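Local coordinates for uncharacterized ATP-binding protein MJECL15 (Methanocaldococcus jannaschii, PDB 3H92) that is of unknown function but probably binds ATP, the fragment here being a C-terminal domain of the helix-turn-helix clan, at residues E22-E25 with G30-Y33. Residues are numbered along the deposited sequence; the frame is centred on the assembly and turned at random.
Sequences EKVE and GINY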
# COMPACT_ATOMS: atom_id res chain seq x y z
N GLU A 22 -10.12 -5.18 3.15
CA GLU A 22 -11.23 -5.74 3.97
C GLU A 22 -10.76 -5.97 5.41
O GLU A 22 -11.42 -5.56 6.37
CB GLU A 22 -11.84 -7.04 3.39
CG GLU A 22 -12.69 -7.80 4.46
CD GLU A 22 -13.02 -9.30 4.17
OE1 GLU A 22 -12.79 -10.16 5.09
OE2 GLU A 22 -13.52 -9.59 3.05
N LYS A 23 -9.60 -6.61 5.55
CA LYS A 23 -9.02 -6.87 6.85
C LYS A 23 -8.87 -5.57 7.64
O LYS A 23 -9.18 -5.51 8.83
CB LYS A 23 -7.67 -7.61 6.67
CG LYS A 23 -7.79 -9.15 6.49
CD LYS A 23 -8.63 -9.80 7.66
CE LYS A 23 -8.36 -11.33 7.95
NZ LYS A 23 -8.52 -11.73 9.41
N VAL A 24 -8.41 -4.54 6.95
CA VAL A 24 -8.12 -3.28 7.60
C VAL A 24 -9.39 -2.56 8.05
O VAL A 24 -9.42 -1.94 9.14
CB VAL A 24 -7.24 -2.37 6.70
CG1 VAL A 24 -7.14 -0.99 7.27
CG2 VAL A 24 -5.86 -2.98 6.56
N GLU A 25 -10.46 -2.66 7.26
CA GLU A 25 -11.67 -1.97 7.66
C GLU A 25 -12.34 -2.69 8.83
O GLU A 25 -12.67 -2.09 9.85
CB GLU A 25 -12.66 -1.89 6.50
CG GLU A 25 -14.03 -1.30 6.94
CD GLU A 25 -14.83 -0.69 5.78
OE1 GLU A 25 -15.75 0.15 6.05
OE2 GLU A 25 -14.51 -1.05 4.61
N GLY A 30 -6.40 -1.58 15.08
CA GLY A 30 -5.17 -0.78 15.10
C GLY A 30 -4.89 0.11 13.90
O GLY A 30 -4.12 1.08 14.02
N ILE A 31 -5.49 -0.20 12.74
CA ILE A 31 -5.20 0.50 11.50
C ILE A 31 -6.48 1.15 11.00
O ILE A 31 -7.47 0.46 10.78
CB ILE A 31 -4.69 -0.47 10.41
CG1 ILE A 31 -3.72 -1.50 10.98
CG2 ILE A 31 -3.97 0.27 9.34
CD1 ILE A 31 -2.32 -1.02 11.11
N ASN A 32 -6.46 2.48 10.83
CA ASN A 32 -7.59 3.14 10.23
C ASN A 32 -7.53 2.91 8.74
O ASN A 32 -6.58 3.30 8.07
CB ASN A 32 -7.70 4.68 10.50
CG ASN A 32 -8.91 5.35 9.73
OD1 ASN A 32 -10.07 4.91 9.86
ND2 ASN A 32 -8.64 6.40 8.92
N TYR A 33 -8.57 2.27 8.28
CA TYR A 33 -8.87 2.15 6.89
C TYR A 33 -8.73 3.43 6.05
O TYR A 33 -8.12 3.45 4.98
CB TYR A 33 -10.30 1.66 6.78
CG TYR A 33 -10.75 1.49 5.37
CD1 TYR A 33 -11.28 2.56 4.66
CD2 TYR A 33 -10.65 0.26 4.74
CE1 TYR A 33 -11.70 2.39 3.34
CE2 TYR A 33 -11.07 0.08 3.45
CZ TYR A 33 -11.60 1.15 2.74
OH TYR A 33 -12.02 0.98 1.45
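Val24 and Glu25 pack closely against Tyr33, and this is the tight part of the contact. Val24 CG1 reaches across to the backbone at the start of the next helix and lies 3.6 Å from Tyr33 CA. This methyl stands anti to its own backbone nitrogen (chi1 170°), which turns it into the second segment. It also meets Ile31, with Val24 CG1 and Ile31 CG2 4.0 Å apart. The Val24 side chain packs against further apolar neighbours, Val36 of helix 33-45 and Phe61 of helix 56-64, which Ile31 also touches. Glu25 CB lies over the CD2 corner of the ring, 3.4 Å from Tyr33 CD2. Tyr33 CG is anti to the backbone N (chi1 -180°), which carries the ring from the start of helix 33-45 toward Glu25. The contact thus joins the last turns of helix 8-27 to the loop that follows and to the first residue of helix 33-45. It is a helix-loop-helix connection in a small domain of the helix-turn-helix clan, with Asn32 at the N-cap position of the second helix. No hydrogen bond links the two segments.

Replacing Tyr33 with an alanine would probably take away the ring that Glu25 CB rests on and open a gap between the helix end and the loop. The loose side is the Glu25 carboxylate, on an exposed residue. Beyond CB the Glu25 side chain extends obliquely over the same face of the Tyr33 ring. Its OE2 ends 3.8 Å from Tyr33 CE2, shifted toward the rim, with the carboxylate tilted 37° from the ring plane.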